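Local coordinates for protein chitinase (Paenibacillus sp. FPU-7, PDB 5GZT) that probably hydrolyses internal beta-1,4 linkages of chitin and chitodextrins at random, as a multidomain enzyme with two glycoside hydrolase family 18 domains, at residues D1054-R1066 against L1077-Y1090. Sequence-based numbering, arbitrary orientation.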
loop_
_atom_site.group_PDB
_atom_site.type_symbol
_atom_site.label_atom_id
_atom_site.label_comp_id
_atom_site.label_asym_id
_atom_site.label_seq_id
_atom_site.Cartn_x
_atom_site.Cartn_y
_atom_site.Cartn_z
ATOM N N ASP B 1054 -8.721 -41.706 24.760
ATOM C CA ASP B 1054 -7.854 -41.095 25.712
ATOM C C ASP B 1054 -8.408 -39.711 26.102
ATOM O O ASP B 1054 -8.386 -39.347 27.299
ATOM C CB ASP B 1054 -6.437 -40.944 25.189
ATOM C CG ASP B 1054 -5.759 -42.277 24.905
ATOM O OD1 ASP B 1054 -6.205 -43.256 25.485
ATOM O OD2 ASP B 1054 -4.806 -42.331 24.076
ATOM N N LEU B 1055 -8.909 -38.946 25.122
ATOM C CA LEU B 1055 -9.398 -37.629 25.411
ATOM C C LEU B 1055 -10.511 -37.757 26.408
ATOM O O LEU B 1055 -10.546 -36.984 27.403
ATOM C CB LEU B 1055 -9.860 -36.839 24.179
ATOM C CG LEU B 1055 -8.821 -36.486 23.130
ATOM C CD1 LEU B 1055 -9.496 -35.592 22.090
ATOM C CD2 LEU B 1055 -7.639 -35.779 23.778
ATOM N N VAL B 1056 -11.371 -38.730 26.181
ATOM C CA VAL B 1056 -12.530 -38.908 27.020
ATOM C C VAL B 1056 -12.123 -39.245 28.459
ATOM O O VAL B 1056 -12.587 -38.605 29.364
ATOM C CB VAL B 1056 -13.503 -39.958 26.473
ATOM C CG1 VAL B 1056 -14.549 -40.403 27.533
ATOM C CG2 VAL B 1056 -14.216 -39.387 25.275
ATOM N N LYS B 1057 -11.274 -40.231 28.677
ATOM C CA LYS B 1057 -10.998 -40.623 30.064
ATOM C C LYS B 1057 -9.946 -39.744 30.799
ATOM O O LYS B 1057 -9.980 -39.666 32.017
ATOM C CB LYS B 1057 -10.721 -42.123 30.164
ATOM C CG LYS B 1057 -9.470 -42.611 29.474
ATOM C CD LYS B 1057 -9.399 -44.145 29.547
ATOM C CE LYS B 1057 -8.255 -44.733 28.703
ATOM N NZ LYS B 1057 -6.967 -43.944 28.709
ATOM N N ASP B 1058 -9.068 -39.052 30.072
ATOM C CA ASP B 1058 -7.912 -38.375 30.667
ATOM C C ASP B 1058 -7.836 -36.859 30.455
ATOM O O ASP B 1058 -6.906 -36.263 30.986
ATOM C CB ASP B 1058 -6.583 -38.909 30.074
ATOM C CG ASP B 1058 -6.321 -40.391 30.353
ATOM O OD1 ASP B 1058 -6.982 -41.004 31.199
ATOM O OD2 ASP B 1058 -5.408 -40.947 29.699
ATOM N N TYR B 1059 -8.677 -36.245 29.615
ATOM C CA TYR B 1059 -8.477 -34.808 29.258
ATOM C C TYR B 1059 -9.711 -33.962 29.477
ATOM O O TYR B 1059 -9.693 -32.920 30.161
ATOM C CB TYR B 1059 -8.068 -34.655 27.791
ATOM C CG TYR B 1059 -6.662 -35.038 27.492
ATOM C CD1 TYR B 1059 -6.287 -36.370 27.436
ATOM C CD2 TYR B 1059 -5.714 -34.068 27.247
ATOM C CE1 TYR B 1059 -4.970 -36.719 27.155
ATOM C CE2 TYR B 1059 -4.392 -34.409 26.993
ATOM C CZ TYR B 1059 -4.046 -35.727 26.931
ATOM O OH TYR B 1059 -2.738 -36.022 26.649
ATOM N N PHE B 1060 -10.809 -34.427 28.914
ATOM C CA PHE B 1060 -12.070 -33.742 29.091
ATOM C C PHE B 1060 -12.407 -33.580 30.596
ATOM O O PHE B 1060 -12.459 -34.579 31.360
ATOM C CB PHE B 1060 -13.221 -34.449 28.341
ATOM C CG PHE B 1060 -13.094 -34.457 26.794
ATOM C CD1 PHE B 1060 -12.309 -33.498 26.080
ATOM C CD2 PHE B 1060 -13.783 -35.440 26.052
ATOM C CE1 PHE B 1060 -12.224 -33.553 24.679
ATOM C CE2 PHE B 1060 -13.703 -35.482 24.661
ATOM C CZ PHE B 1060 -12.925 -34.543 23.980
ATOM N N ASP B 1061 -12.626 -32.315 30.982
ATOM C CA ASP B 1061 -12.967 -31.920 32.370
ATOM C C ASP B 1061 -11.914 -32.351 33.400
ATOM O O ASP B 1061 -12.244 -32.779 34.490
ATOM C CB ASP B 1061 -14.323 -32.478 32.772
ATOM C CG ASP B 1061 -15.384 -32.195 31.769
ATOM O OD1 ASP B 1061 -15.506 -31.025 31.357
ATOM O OD2 ASP B 1061 -16.099 -33.143 31.385
ATOM N N LYS B 1062 -10.652 -32.274 33.001
ATOM C CA LYS B 1062 -9.519 -32.575 33.847
ATOM C C LYS B 1062 -8.626 -31.400 33.734
ATOM O O LYS B 1062 -7.433 -31.536 33.525
ATOM C CB LYS B 1062 -8.762 -33.799 33.374
ATOM C CG LYS B 1062 -8.864 -34.978 34.281
ATOM C CD LYS B 1062 -10.223 -35.638 34.225
ATOM C CE LYS B 1062 -9.967 -37.122 34.466
ATOM N NZ LYS B 1062 -11.249 -37.863 34.428
ATOM N N GLY B 1063 -9.218 -30.220 33.857
ATOM C CA GLY B 1063 -8.446 -28.993 33.775
ATOM C C GLY B 1063 -8.244 -28.511 32.358
ATOM O O GLY B 1063 -7.519 -27.540 32.155
ATOM N N TYR B 1064 -8.886 -29.186 31.385
ATOM C CA TYR B 1064 -8.825 -28.785 29.990
ATOM C C TYR B 1064 -10.150 -28.130 29.759
ATOM O O TYR B 1064 -11.212 -28.687 30.099
ATOM C CB TYR B 1064 -8.611 -30.005 29.030
ATOM C CG TYR B 1064 -7.181 -30.477 29.027
ATOM C CD1 TYR B 1064 -6.233 -29.882 28.183
ATOM C CD2 TYR B 1064 -6.744 -31.484 29.904
ATOM C CE1 TYR B 1064 -4.886 -30.277 28.199
ATOM C CE2 TYR B 1064 -5.412 -31.903 29.903
ATOM C CZ TYR B 1064 -4.479 -31.289 29.086
ATOM O OH TYR B 1064 -3.141 -31.675 29.152
ATOM N N THR B 1065 -10.086 -26.963 29.126
ATOM C CA THR B 1065 -11.285 -26.321 28.586
ATOM C C THR B 1065 -11.313 -26.432 27.041
ATOM O O THR B 1065 -10.260 -26.266 26.363
ATOM C CB THR B 1065 -11.348 -24.831 29.002
ATOM O OG1 THR B 1065 -11.055 -24.732 30.412
ATOM C CG2 THR B 1065 -12.709 -24.224 28.685
ATOM N N ARG B 1066 -12.518 -26.702 26.533
ATOM C CA ARG B 1066 -12.794 -26.841 25.100
ATOM C C ARG B 1066 -13.057 -25.461 24.541
ATOM O O ARG B 1066 -13.914 -24.782 25.015
ATOM C CB ARG B 1066 -13.996 -27.737 24.834
ATOM C CG ARG B 1066 -14.322 -27.804 23.316
ATOM C CD ARG B 1066 -15.532 -28.668 23.018
ATOM N NE ARG B 1066 -15.839 -28.819 21.584
ATOM C CZ ARG B 1066 -16.466 -27.915 20.813
ATOM N NH1 ARG B 1066 -16.793 -26.685 21.259
ATOM N NH2 ARG B 1066 -16.747 -28.210 19.539
ATOM N N LEU B 1077 -8.359 -27.827 22.939
ATOM C CA LEU B 1077 -8.382 -27.907 24.393
ATOM C C LEU B 1077 -7.194 -27.092 24.857
ATOM O O LEU B 1077 -6.157 -27.153 24.208
ATOM C CB LEU B 1077 -8.221 -29.347 24.873
ATOM C CG LEU B 1077 -9.430 -30.226 25.166
ATOM C CD1 LEU B 1077 -10.712 -29.854 24.496
ATOM C CD2 LEU B 1077 -9.108 -31.704 24.969
ATOM N N TYR B 1078 -7.358 -26.351 25.969
ATOM C CA TYR B 1078 -6.227 -25.739 26.684
ATOM C C TYR B 1078 -6.343 -26.055 28.191
ATOM O O TYR B 1078 -7.461 -26.173 28.782
ATOM C CB TYR B 1078 -6.122 -24.228 26.406
ATOM C CG TYR B 1078 -4.816 -23.615 26.917
ATOM C CD1 TYR B 1078 -3.612 -23.937 26.326
ATOM C CD2 TYR B 1078 -4.793 -22.733 28.023
ATOM C CE1 TYR B 1078 -2.419 -23.453 26.801
ATOM C CE2 TYR B 1078 -3.572 -22.210 28.496
ATOM C CZ TYR B 1078 -2.390 -22.576 27.889
ATOM O OH TYR B 1078 -1.154 -22.080 28.275
ATOM N N ASN B 1079 -5.190 -26.317 28.775
ATOM C CA ASN B 1079 -5.078 -26.547 30.232
ATOM C C ASN B 1079 -3.824 -25.753 30.637
ATOM O O ASN B 1079 -2.701 -26.169 30.352
ATOM C CB ASN B 1079 -4.968 -28.032 30.597
ATOM C CG ASN B 1079 -4.858 -28.275 32.120
ATOM O OD1 ASN B 1079 -4.459 -27.397 32.880
ATOM N ND2 ASN B 1079 -5.237 -29.475 32.558
ATOM N N PRO B 1080 -4.014 -24.577 31.275
ATOM C CA PRO B 1080 -2.834 -23.768 31.675
ATOM C C PRO B 1080 -1.901 -24.529 32.660
ATOM O O PRO B 1080 -0.649 -24.352 32.658
ATOM C CB PRO B 1080 -3.456 -22.509 32.312
ATOM C CG PRO B 1080 -4.936 -22.755 32.456
ATOM C CD PRO B 1080 -5.280 -24.106 31.867
ATOM N N ASP B 1081 -2.489 -25.448 33.417
ATOM C CA ASP B 1081 -1.754 -26.118 34.485
ATOM C C ASP B 1081 -0.981 -27.388 34.122
ATOM O O ASP B 1081 -0.145 -27.817 34.924
ATOM C CB ASP B 1081 -2.735 -26.391 35.635
ATOM C CG ASP B 1081 -3.398 -25.097 36.139
ATOM O OD1 ASP B 1081 -2.768 -24.001 36.077
ATOM O OD2 ASP B 1081 -4.555 -25.179 36.560
ATOM N N ALA B 1082 -1.212 -27.977 32.946
ATOM C CA ALA B 1082 -0.805 -29.375 32.746
ATOM C C ALA B 1082 0.691 -29.576 32.633
ATOM O O ALA B 1082 1.255 -30.340 33.427
ATOM C CB ALA B 1082 -1.533 -30.003 31.577
ATOM N N ASN B 1083 1.354 -28.922 31.686
ATOM C CA ASN B 1083 2.827 -29.075 31.565
ATOM C C ASN B 1083 3.346 -27.816 30.995
ATOM O O ASN B 1083 3.803 -27.766 29.860
ATOM C CB ASN B 1083 3.237 -30.230 30.638
ATOM C CG ASN B 1083 3.430 -31.516 31.370
ATOM O OD1 ASN B 1083 4.454 -31.731 31.997
ATOM N ND2 ASN B 1083 2.456 -32.393 31.280
ATOM N N GLY B 1084 3.230 -26.767 31.782
ATOM C CA GLY B 1084 3.668 -25.438 31.337
ATOM C C GLY B 1084 2.635 -24.752 30.456
ATOM O O GLY B 1084 2.941 -23.664 29.861
ATOM N N GLY B 1085 1.417 -25.343 30.454
ATOM C CA GLY B 1085 0.374 -25.080 29.424
ATOM C C GLY B 1085 0.332 -26.136 28.289
ATOM O O GLY B 1085 1.283 -26.239 27.525
ATOM N N THR B 1086 -0.772 -26.889 28.203
ATOM C CA THR B 1086 -1.000 -27.943 27.168
ATOM C C THR B 1086 -2.213 -27.611 26.225
ATOM O O THR B 1086 -3.324 -27.328 26.673
ATOM C CB THR B 1086 -1.125 -29.340 27.821
ATOM O OG1 THR B 1086 0.145 -29.662 28.374
ATOM C CG2 THR B 1086 -1.491 -30.446 26.805
ATOM N N PHE B 1087 -1.909 -27.603 24.920
ATOM C CA PHE B 1087 -2.849 -27.267 23.852
ATOM C C PHE B 1087 -3.060 -28.516 23.026
ATOM O O PHE B 1087 -2.082 -29.093 22.559
ATOM C CB PHE B 1087 -2.216 -26.195 22.948
ATOM C CG PHE B 1087 -3.061 -25.820 21.765
ATOM C CD1 PHE B 1087 -2.923 -26.508 20.533
ATOM C CD2 PHE B 1087 -3.961 -24.778 21.845
ATOM C CE1 PHE B 1087 -3.708 -26.162 19.432
ATOM C CE2 PHE B 1087 -4.745 -24.422 20.738
ATOM C CZ PHE B 1087 -4.625 -25.125 19.525
ATOM N N ILE B 1088 -4.316 -28.871 22.793
ATOM C CA ILE B 1088 -4.691 -30.095 22.051
ATOM C C ILE B 1088 -5.537 -29.727 20.804
ATOM O O ILE B 1088 -6.466 -28.981 20.929
ATOM C CB ILE B 1088 -5.510 -31.054 22.947
ATOM C CG1 ILE B 1088 -4.715 -31.478 24.181
ATOM C CG2 ILE B 1088 -5.933 -32.323 22.208
ATOM C CD1 ILE B 1088 -3.358 -32.147 23.910
ATOM N N THR B 1089 -5.249 -30.335 19.659
ATOM C CA THR B 1089 -5.989 -30.108 18.405
ATOM C C THR B 1089 -6.461 -31.434 17.887
ATOM O O THR B 1089 -5.674 -32.407 17.807
ATOM C CB THR B 1089 -5.129 -29.370 17.387
ATOM O OG1 THR B 1089 -5.725 -29.434 16.092
ATOM C CG2 THR B 1089 -3.667 -29.880 17.366
ATOM N N TYR B 1090 -7.750 -31.491 17.615
ATOM C CA TYR B 1090 -8.419 -32.756 17.367
ATOM C C TYR B 1090 -9.678 -32.540 16.537
ATOM O O TYR B 1090 -10.030 -31.344 16.300
ATOM C CB TYR B 1090 -8.726 -33.472 18.709
ATOM C CG TYR B 1090 -9.722 -32.791 19.601
ATOM C CD1 TYR B 1090 -9.418 -31.577 20.254
ATOM C CD2 TYR B 1090 -10.953 -33.342 19.826
ATOM C CE1 TYR B 1090 -10.354 -30.937 21.054
ATOM C CE2 TYR B 1090 -11.897 -32.730 20.672
ATOM C CZ TYR B 1090 -11.604 -31.528 21.285
ATOM O OH TYR B 1090 -12.581 -30.930 22.074
HETATM O O HOH W 1 -7.007 -26.071 34.581
#
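Leu1077 spreads its two methyls between different partners: CD1 lies against the backbone and CB of Arg1066, while CD2 meets the edge of the Phe1060 ring, 3.6 Å from CE1, with Leu1055 and CB of Tyr1059 farther off. Tyr1078 and Thr1065 form a hydrogen-bonded antiparallel pair, joined by two backbone bonds, Thr1065 N to Tyr1078 O at 2.8 Å and Tyr1078 N to Thr1065 O at 2.9 Å. The strand backbone places Asn1079 CB over one face of the Tyr1064 ring, 3.4 Å from its centroid, in a CH-pi contact; CD2 of Tyr1059 lies over the opposite face, near its rim. With CG anti to the backbone N (chi1 -180°), the Asn1079 amide stands nearly upright to that ring, at 83°, and its OD1 accepts from Asp1081 N (2.8 Å), an Asx turn within the type I turn from Asn1079 to Ala1082. A water bonded to Gly1063 O also reaches Asp1081 OD2. CB of Ala1082 and CG2 of Thr1086 both touch the hydroxyl of Tyr1064, CG2 lying in the plane of the ring. Farther along, Ile1088 crosses Tyr1059 at about a right angle and touches Leu1055 CD2 with its CG2. The Tyr1090 ring packs against Leu1055, where Leu1055 CD1 lies 3.5 Å from Tyr1090 CD2, and it meets Phe1060 obliquely, with planes at 50°. Arg1066, extended past Tyr1090 OH, turns its guanidinium to salt bridges with Asp1092 and Glu1094. Helix 1052-1058 and the turn after it thus pack on the Leu1077 and Arg1066 face of a four-stranded antiparallel sheet within the second family 18 region, where strand 1074-1079 runs between 1065-1069 and 1086-1089, and strand 1024-1026 forms the far edge.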